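Local coordinates for EDTA monooxygenase (EDTA-degrading bacterium BNC1, PDB 5DQP), which probably works as an FMN-dependent monooxygenase that oxidises EDTA together with a partner flavin reductase, at residues Q294-L299 with S347-A352; L316-F321 with V340-K345. One frame throughout, in Å; residues are numbered along the deposited sequence.

Contact 1 of 2, residues Q294-L299 with S347-A352; sequences QRIEAL and SLRQLA
Ile296 and Ala352 bring the two backbones closest, with Ile296 CA 6.5 Å from Ala352 CA. The contact is a near-perpendicular helix-helix packing. The segment axes cross at 101° and come within 9.9 Å of each other. Both helices belong to the helical excursion between strands 262-271 and 358-360 of the TIM-barrel chain. The interface is apolar and largely buried. Ile296 and Leu299, one turn apart, form the face of the first helix. Leu348 reaches them with its two branches. Its CG stands anti to the backbone N, and the fork then splits between the two partners. Leu348 CD1 lies 3.6 Å from Leu299 CD2, while Leu348 CD2 lies 3.8 Å from Ile296 CG2. In both pairs the side chains run past each other in opposite directions. Leu299 CD2 also lies 3.6 Å from Ala352 CA, so this methyl meets backbone as well as side chain. On the Ile296 flank, the other branch of the side chain is used: Ile296 CD1 touches Arg349 CG at 3.9 Å. The guanidinium of Arg349, which Ile296 CD1 meets obliquely, is held by Asp313 through a salt bridge from Arg349 NE. Val312 also touches both Ile296 and Arg349. At the start of the second helix, Ser347 is the N-cap and forms a capping box with Gln350. Gln350 N donates to Ser347 OG at 3.2 Å. In return, Ser347 N gives a nearly straight bond (168° at the hydrogen) to Gln350 OE1 over 3.0 Å, meeting that oxygen 20° off the carbonyl plane.

Contact 2 of 2, residues L316-F321 with V340-K345; sequences LQEKDF and VALDEK
Leu316, Phe321 and Leu342 meet in a loop-on-helix contact near the C-terminal end of helix 331-344. The loop is the one that joins helix 292-303 to helix 331-344, and the contact is partly buried. The methyl of Ala341 receives two loop side chains. Its CB lies 3.9 Å from Phe321 CZ and 4.1 Å from Leu316 CD1, so two large loop side chains converge on one methyl. Leu342 works the other way, from helix to loop. Its CG sits beside the backbone N (chi1 -65°), and CD2 reaches the loop main chain. Leu342 CD2 is 3.6 Å from Glu318 N and 3.7 Å from Leu316 O. The same methyl lies at the edge of the Phe321 ring, near its plane. Polar contact between the segments runs through a water. This water donates to Leu316 O at 2.6 Å and to Ala341 O at 2.9 Å, and so bridges loop and helix carbonyls. The loop is also braced internally. Gln317 N donates to Asp320 OD2 at 2.6 Å, from above the carboxylate plane (43° out of it), and Asp320 N bonds back to Gln317 O. These two bonds close the short 3-10 turn at residues 318-320. Lys345, with positive phi, is the first residue to leave helical geometry, in a Schellman motif. Further along the chain, Leu346 pairs with Leu316 through the backbone. Helix 331-344 is also packed against helix 348-354, where Leu351 touches Val340 and Ala341, and against helix 237-253, where Asp343 meets Lys237 and Pro238.

Contacts 1 and 2 have centres about 13 Å apart and lie on the same side of the chain's centre, 27 and 28 Å from it. In chain order the segments run 294-299, 316-321, 340-345 and 347-352, so contact 2 falls wholly within the span bridged by contact 1. Helix 292-303, its following loop, helix 331-344 and helix 348-354 thus form one continuous packed group at the periphery of the barrel fold. The contacts also touch directly: Leu316 CD1 lies 3.6 Å from Leu348 N, and Leu351 CD2 3.9 Å from Ala341 CB. Both are structural packing away from the predicted FMN-binding residues.

Contact 1 of 2, residues Q294-L299 with S347-A352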
ATOM      1  N   GLN A 294     -24.366  28.067 -23.568  1.00 66.48           N
ATOM      2  CA  GLN A 294     -24.632  28.217 -22.141  1.00 63.76           C
ATOM      3  C   GLN A 294     -23.342  28.487 -21.374  1.00 57.24           C
ATOM      4  O   GLN A 294     -23.274  29.410 -20.553  1.00 49.93           O
ATOM      5  CB  GLN A 294     -25.328  26.962 -21.600  1.00 67.01           C
ATOM      6  CG  GLN A 294     -25.600  26.986 -20.092  1.00 71.51           C
ATOM      7  CD  GLN A 294     -25.546  25.601 -19.443  1.00 79.75           C
ATOM      8  OE1 GLN A 294     -26.366  24.726 -19.737  1.00 81.95           O
ATOM      9  NE2 GLN A 294     -24.580  25.404 -18.549  1.00 73.86           N
ATOM     10  N   ARG A 295     -22.330  27.694 -21.635  1.00 52.56           N
ATOM     11  CA  ARG A 295     -21.127  27.842 -20.869  1.00 52.93           C
ATOM     12  C   ARG A 295     -20.466  29.197 -21.103  1.00 47.99           C
ATOM     13  O   ARG A 295     -19.907  29.775 -20.201  1.00 42.18           O
ATOM     14  CB  ARG A 295     -20.164  26.681 -21.098  1.00 54.21           C
ATOM     15  CG  ARG A 295     -20.793  25.310 -21.283  1.00 58.46           C
ATOM     16  CD  ARG A 295     -21.544  24.845 -20.075  1.00 68.57           C
ATOM     17  NE  ARG A 295     -20.601  24.333 -19.100  1.00 79.99           N
ATOM     18  CZ  ARG A 295     -20.812  24.220 -17.794  1.00 77.09           C
ATOM     19  NH1 ARG A 295     -21.962  24.589 -17.267  1.00 73.28           N
ATOM     20  NH2 ARG A 295     -19.856  23.739 -17.016  1.00 80.79           N
ATOM     21  N   ILE A 296     -20.501  29.675 -22.333  1.00 47.36           N
ATOM     22  CA  ILE A 296     -19.819  30.922 -22.667  1.00 43.51           C
ATOM     23  C   ILE A 296     -20.584  32.118 -22.106  1.00 38.32           C
ATOM     24  O   ILE A 296     -19.977  33.070 -21.602  1.00 35.78           O
ATOM     25  CB  ILE A 296     -19.599  31.026 -24.189  1.00 46.76           C
ATOM     26  CG1 ILE A 296     -18.607  29.956 -24.650  1.00 55.37           C
ATOM     27  CG2 ILE A 296     -19.068  32.388 -24.554  1.00 44.30           C
ATOM     28  CD1 ILE A 296     -18.477  29.834 -26.165  1.00 57.83           C
ATOM     29  N   GLU A 297     -21.923  32.085 -22.140  1.00 40.16           N
ATOM     30  CA  GLU A 297     -22.670  33.139 -21.457  1.00 40.79           C
ATOM     31  C   GLU A 297     -22.438  33.072 -19.946  1.00 36.25           C
ATOM     32  O   GLU A 297     -22.233  34.103 -19.297  1.00 34.38           O
ATOM     33  CB  GLU A 297     -24.165  33.068 -21.808  1.00 43.09           C
ATOM     34  CG  GLU A 297     -24.892  31.783 -21.374  1.00 76.52           C
ATOM     35  CD  GLU A 297     -25.522  31.871 -19.980  1.00 69.18           C
ATOM     36  OE1 GLU A 297     -25.549  32.984 -19.406  1.00 68.47           O
ATOM     37  OE2 GLU A 297     -25.988  30.822 -19.463  1.00 54.50           O
ATOM     38  N   ALA A 298     -22.423  31.870 -19.372  1.00 34.52           N
ATOM     39  CA  ALA A 298     -22.092  31.756 -17.957  1.00 37.31           C
ATOM     40  C   ALA A 298     -20.765  32.446 -17.634  1.00 32.94           C
ATOM     41  O   ALA A 298     -20.653  33.167 -16.638  1.00 25.23           O
ATOM     42  CB  ALA A 298     -22.050  30.286 -17.546  1.00 33.88           C
ATOM     43  N   LEU A 299     -19.745  32.241 -18.466  1.00 35.90           N
ATOM     44  CA  LEU A 299     -18.440  32.822 -18.166  1.00 29.70           C
ATOM     45  C   LEU A 299     -18.454  34.345 -18.292  1.00 27.41           C
ATOM     46  O   LEU A 299     -17.842  35.050 -17.476  1.00 23.03           O
ATOM     47  CB  LEU A 299     -17.387  32.218 -19.092  1.00 29.29           C
ATOM     48  CG  LEU A 299     -15.933  32.589 -18.833  1.00 29.53           C
ATOM     49  CD1 LEU A 299     -15.520  32.243 -17.395  1.00 32.82           C
ATOM     50  CD2 LEU A 299     -15.056  31.863 -19.845  1.00 28.64           C
ATOM     51  N   SER A 347      -9.753  35.456 -27.034  1.00 20.45           N
ATOM     52  CA  SER A 347     -11.168  35.758 -27.049  1.00 20.77           C
ATOM     53  C   SER A 347     -11.852  35.031 -25.895  1.00 22.68           C
ATOM     54  O   SER A 347     -11.271  34.165 -25.232  1.00 23.09           O
ATOM     55  CB  SER A 347     -11.793  35.327 -28.373  1.00 21.35           C
ATOM     56  OG  SER A 347     -11.764  33.919 -28.466  1.00 19.43           O
ATOM     57  N   LEU A 348     -13.112  35.382 -25.659  1.00 19.65           N
ATOM     58  CA  LEU A 348     -13.859  34.704 -24.606  1.00 22.34           C
ATOM     59  C   LEU A 348     -14.039  33.224 -24.914  1.00 24.13           C
ATOM     60  O   LEU A 348     -13.920  32.377 -24.022  1.00 19.26           O
ATOM     61  CB  LEU A 348     -15.210  35.388 -24.421  1.00 20.44           C
ATOM     62  CG  LEU A 348     -16.081  34.805 -23.315  1.00 25.92           C
ATOM     63  CD1 LEU A 348     -15.355  34.817 -21.945  1.00 29.86           C
ATOM     64  CD2 LEU A 348     -17.389  35.589 -23.254  1.00 24.91           C
ATOM     65  N   ARG A 349     -14.344  32.897 -26.170  1.00 21.76           N
ATOM     66  CA  ARG A 349     -14.527  31.506 -26.570  1.00 23.52           C
ATOM     67  C   ARG A 349     -13.262  30.700 -26.332  1.00 27.25           C
ATOM     68  O   ARG A 349     -13.326  29.535 -25.926  1.00 23.80           O
ATOM     69  CB  ARG A 349     -14.918  31.434 -28.053  1.00 27.18           C
ATOM     70  CG  ARG A 349     -15.410  30.059 -28.488  1.00 38.42           C
ATOM     71  CD  ARG A 349     -15.274  29.827 -29.997  1.00 39.63           C
ATOM     72  NE  ARG A 349     -16.142  30.697 -30.799  1.00 32.74           N
ATOM     73  CZ  ARG A 349     -17.470  30.612 -30.829  1.00 48.55           C
ATOM     74  NH1 ARG A 349     -18.098  29.704 -30.090  1.00 50.82           N
ATOM     75  NH2 ARG A 349     -18.176  31.444 -31.588  1.00 45.38           N
ATOM     76  N   GLN A 350     -12.102  31.295 -26.613  1.00 25.08           N
ATOM     77  CA  GLN A 350     -10.851  30.598 -26.370  1.00 26.79           C
ATOM     78  C   GLN A 350     -10.613  30.445 -24.877  1.00 21.73           C
ATOM     79  O   GLN A 350     -10.201  29.382 -24.415  1.00 26.19           O
ATOM     80  CB  GLN A 350      -9.685  31.345 -27.033  1.00 23.07           C
ATOM     81  CG  GLN A 350      -9.712  31.319 -28.554  1.00 26.87           C
ATOM     82  CD  GLN A 350      -8.669  32.225 -29.159  1.00 31.64           C
ATOM     83  OE1 GLN A 350      -8.389  33.306 -28.635  1.00 30.21           O
ATOM     84  NE2 GLN A 350      -8.090  31.799 -30.271  1.00 33.68           N
ATOM     85  N   LEU A 351     -10.857  31.505 -24.116  1.00 23.24           N
ATOM     86  CA  LEU A 351     -10.634  31.451 -22.681  1.00 25.91           C
ATOM     87  C   LEU A 351     -11.484  30.364 -22.014  1.00 23.59           C
ATOM     88  O   LEU A 351     -11.003  29.668 -21.120  1.00 27.76           O
ATOM     89  CB  LEU A 351     -10.915  32.830 -22.075  1.00 23.83           C
ATOM     90  CG  LEU A 351     -10.793  32.957 -20.557  1.00 29.23           C
ATOM     91  CD1 LEU A 351      -9.341  32.749 -20.107  1.00 24.41           C
ATOM     92  CD2 LEU A 351     -11.323  34.329 -20.123  1.00 24.62           C
ATOM     93  N   ALA A 352     -12.739  30.197 -22.444  1.00 21.42           N
ATOM     94  CA  ALA A 352     -13.619  29.182 -21.858  1.00 24.66           C
ATOM     95  C   ALA A 352     -13.006  27.790 -21.903  1.00 29.27           C
ATOM     96  O   ALA A 352     -13.204  26.980 -20.987  1.00 28.04           O
ATOM     97  CB  ALA A 352     -14.962  29.153 -22.589  1.00 20.53           C
TER

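Contact 2 of 2, residues L316-F321 with V340-K345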
ATOM      1  N   LEU A 316     -10.035  39.947 -26.125  1.00 25.33           N
ATOM      2  CA  LEU A 316     -10.466  40.667 -24.935  1.00 27.10           C
ATOM      3  C   LEU A 316      -9.436  41.707 -24.513  1.00 28.27           C
ATOM      4  O   LEU A 316      -8.223  41.514 -24.649  1.00 24.52           O
ATOM      5  CB  LEU A 316     -10.692  39.683 -23.797  1.00 22.97           C
ATOM      6  CG  LEU A 316     -11.880  38.759 -23.988  1.00 24.80           C
ATOM      7  CD1 LEU A 316     -11.759  37.521 -23.076  1.00 24.48           C
ATOM      8  CD2 LEU A 316     -13.147  39.528 -23.678  1.00 28.39           C
ATOM      9  N   GLN A 317      -9.941  42.811 -23.978  1.00 23.48           N
ATOM     10  CA  GLN A 317      -9.123  43.891 -23.457  1.00 32.57           C
ATOM     11  C   GLN A 317      -9.442  44.096 -21.989  1.00 30.60           C
ATOM     12  O   GLN A 317     -10.528  43.746 -21.509  1.00 30.46           O
ATOM     13  CB  GLN A 317      -9.354  45.210 -24.213  1.00 34.77           C
ATOM     14  CG  GLN A 317      -9.007  45.154 -25.700  1.00 38.12           C
ATOM     15  CD  GLN A 317      -8.834  46.538 -26.275  1.00 60.90           C
ATOM     16  OE1 GLN A 317      -9.802  47.158 -26.706  1.00 50.29           O
ATOM     17  NE2 GLN A 317      -7.598  47.043 -26.264  1.00 66.75           N
ATOM     18  N   GLU A 318      -8.481  44.699 -21.293  1.00 28.21           N
ATOM     19  CA  GLU A 318      -8.642  45.005 -19.876  1.00 37.33           C
ATOM     20  C   GLU A 318      -9.975  45.693 -19.600  1.00 36.49           C
ATOM     21  O   GLU A 318     -10.710  45.311 -18.682  1.00 38.19           O
ATOM     22  CB  GLU A 318      -7.477  45.879 -19.404  1.00 43.73           C
ATOM     23  CG  GLU A 318      -7.836  46.783 -18.237  1.00 56.41           C
ATOM     24  CD  GLU A 318      -8.199  46.004 -16.978  1.00 75.76           C
ATOM     25  OE1 GLU A 318      -7.482  45.019 -16.658  1.00 58.53           O
ATOM     26  OE2 GLU A 318      -9.202  46.375 -16.314  1.00 69.89           O
ATOM     27  N   LYS A 319     -10.307  46.707 -20.399  1.00 34.09           N
ATOM     28  CA  LYS A 319     -11.546  47.459 -20.204  1.00 40.09           C
ATOM     29  C   LYS A 319     -12.800  46.609 -20.394  1.00 37.09           C
ATOM     30  O   LYS A 319     -13.889  47.056 -20.035  1.00 38.63           O
ATOM     31  CB  LYS A 319     -11.599  48.650 -21.174  1.00 42.00           C
ATOM     32  CG  LYS A 319     -10.383  49.575 -21.096  1.00 58.21           C
ATOM     33  CD  LYS A 319     -10.417  50.652 -22.182  1.00 81.95           C
ATOM     34  CE  LYS A 319      -9.224  51.602 -22.072  1.00 62.34           C
ATOM     35  NZ  LYS A 319      -9.366  52.792 -22.967  1.00 77.98           N
ATOM     36  N   ASP A 320     -12.694  45.425 -20.995  1.00 35.25           N
ATOM     37  CA  ASP A 320     -13.890  44.626 -21.230  1.00 32.91           C
ATOM     38  C   ASP A 320     -14.384  43.935 -19.969  1.00 32.14           C
ATOM     39  O   ASP A 320     -15.560  43.577 -19.899  1.00 31.37           O
ATOM     40  CB  ASP A 320     -13.641  43.549 -22.286  1.00 36.89           C
ATOM     41  CG  ASP A 320     -13.274  44.113 -23.648  1.00 36.08           C
ATOM     42  OD1 ASP A 320     -13.775  45.190 -24.033  1.00 34.92           O
ATOM     43  OD2 ASP A 320     -12.483  43.442 -24.346  1.00 32.49           O
ATOM     44  N   PHE A 321     -13.513  43.727 -18.984  1.00 30.12           N
ATOM     45  CA  PHE A 321     -13.853  42.954 -17.794  1.00 33.69           C
ATOM     46  C   PHE A 321     -14.435  43.846 -16.709  1.00 34.08           C
ATOM     47  O   PHE A 321     -13.938  44.948 -16.466  1.00 34.27           O
ATOM     48  CB  PHE A 321     -12.620  42.251 -17.245  1.00 27.88           C
ATOM     49  CG  PHE A 321     -11.989  41.285 -18.204  1.00 35.71           C
ATOM     50  CD1 PHE A 321     -12.490  40.002 -18.339  1.00 28.73           C
ATOM     51  CD2 PHE A 321     -10.886  41.657 -18.960  1.00 29.47           C
ATOM     52  CE1 PHE A 321     -11.913  39.104 -19.219  1.00 30.66           C
ATOM     53  CE2 PHE A 321     -10.300  40.756 -19.842  1.00 31.62           C
ATOM     54  CZ  PHE A 321     -10.815  39.474 -19.960  1.00 27.85           C
ATOM     55  N   VAL A 340      -4.818  35.295 -17.689  1.00 20.87           N
ATOM     56  CA  VAL A 340      -4.671  34.361 -18.807  1.00 23.19           C
ATOM     57  C   VAL A 340      -5.142  35.000 -20.105  1.00 25.17           C
ATOM     58  O   VAL A 340      -4.451  34.948 -21.127  1.00 19.26           O
ATOM     59  CB  VAL A 340      -5.429  33.054 -18.532  1.00 18.36           C
ATOM     60  CG1 VAL A 340      -5.414  32.184 -19.790  1.00 19.27           C
ATOM     61  CG2 VAL A 340      -4.779  32.298 -17.388  1.00 22.96           C
ATOM     62  N   ALA A 341      -6.333  35.607 -20.087  1.00 20.48           N
ATOM     63  CA  ALA A 341      -6.874  36.143 -21.331  1.00 19.96           C
ATOM     64  C   ALA A 341      -5.985  37.247 -21.891  1.00 23.25           C
ATOM     65  O   ALA A 341      -5.768  37.322 -23.106  1.00 21.62           O
ATOM     66  CB  ALA A 341      -8.298  36.662 -21.114  1.00 19.36           C
ATOM     67  N   LEU A 342      -5.463  38.117 -21.023  1.00 21.28           N
ATOM     68  CA  LEU A 342      -4.629  39.210 -21.509  1.00 26.60           C
ATOM     69  C   LEU A 342      -3.250  38.719 -21.920  1.00 25.86           C
ATOM     70  O   LEU A 342      -2.748  39.107 -22.984  1.00 24.26           O
ATOM     71  CB  LEU A 342      -4.511  40.302 -20.450  1.00 25.21           C
ATOM     72  CG  LEU A 342      -5.837  40.997 -20.152  1.00 29.60           C
ATOM     73  CD1 LEU A 342      -5.625  41.981 -19.035  1.00 35.09           C
ATOM     74  CD2 LEU A 342      -6.428  41.688 -21.404  1.00 24.22           C
ATOM     75  N   ASP A 343      -2.620  37.861 -21.099  1.00 22.27           N
ATOM     76  CA  ASP A 343      -1.275  37.394 -21.425  1.00 24.92           C
ATOM     77  C   ASP A 343      -1.242  36.644 -22.749  1.00 27.07           C
ATOM     78  O   ASP A 343      -0.264  36.755 -23.495  1.00 24.34           O
ATOM     79  CB  ASP A 343      -0.697  36.477 -20.344  1.00 23.44           C
ATOM     80  CG  ASP A 343       0.752  36.017 -20.695  1.00 29.26           C
ATOM     81  OD1 ASP A 343       1.605  36.903 -20.950  1.00 25.98           O
ATOM     82  OD2 ASP A 343       1.049  34.795 -20.749  1.00 30.35           O
ATOM     83  N   GLU A 344      -2.268  35.829 -23.023  1.00 23.78           N
ATOM     84  CA  GLU A 344      -2.303  34.977 -24.206  1.00 26.74           C
ATOM     85  C   GLU A 344      -3.144  35.578 -25.339  1.00 26.70           C
ATOM     86  O   GLU A 344      -3.235  34.978 -26.420  1.00 26.59           O
ATOM     87  CB  GLU A 344      -2.800  33.568 -23.815  1.00 20.30           C
ATOM     88  CG  GLU A 344      -1.806  32.849 -22.891  1.00 24.91           C
ATOM     89  CD  GLU A 344      -2.258  31.472 -22.327  1.00 29.88           C
ATOM     90  OE1 GLU A 344      -1.724  31.084 -21.251  1.00 25.88           O
ATOM     91  OE2 GLU A 344      -3.101  30.764 -22.937  1.00 24.16           O
ATOM     92  N   LYS A 345      -3.641  36.790 -25.164  1.00 23.07           N
ATOM     93  CA  LYS A 345      -4.422  37.489 -26.174  1.00 25.58           C
ATOM     94  C   LYS A 345      -5.644  36.716 -26.659  1.00 20.38           C
ATOM     95  O   LYS A 345      -5.792  36.508 -27.807  1.00 20.54           O
ATOM     96  CB  LYS A 345      -3.517  37.956 -27.326  1.00 25.76           C
ATOM     97  CG  LYS A 345      -2.148  38.437 -26.844  1.00 28.54           C
ATOM     98  CD  LYS A 345      -1.307  39.190 -27.841  1.00 30.76           C
ATOM     99  CE  LYS A 345      -0.367  40.169 -27.194  1.00 28.83           C
ATOM    100  NZ  LYS A 345       0.770  39.526 -26.547  1.00 31.52           N
TER
HETATM  101  O   HOH W   1      -6.345  39.690 -24.691  1.00 28.96           O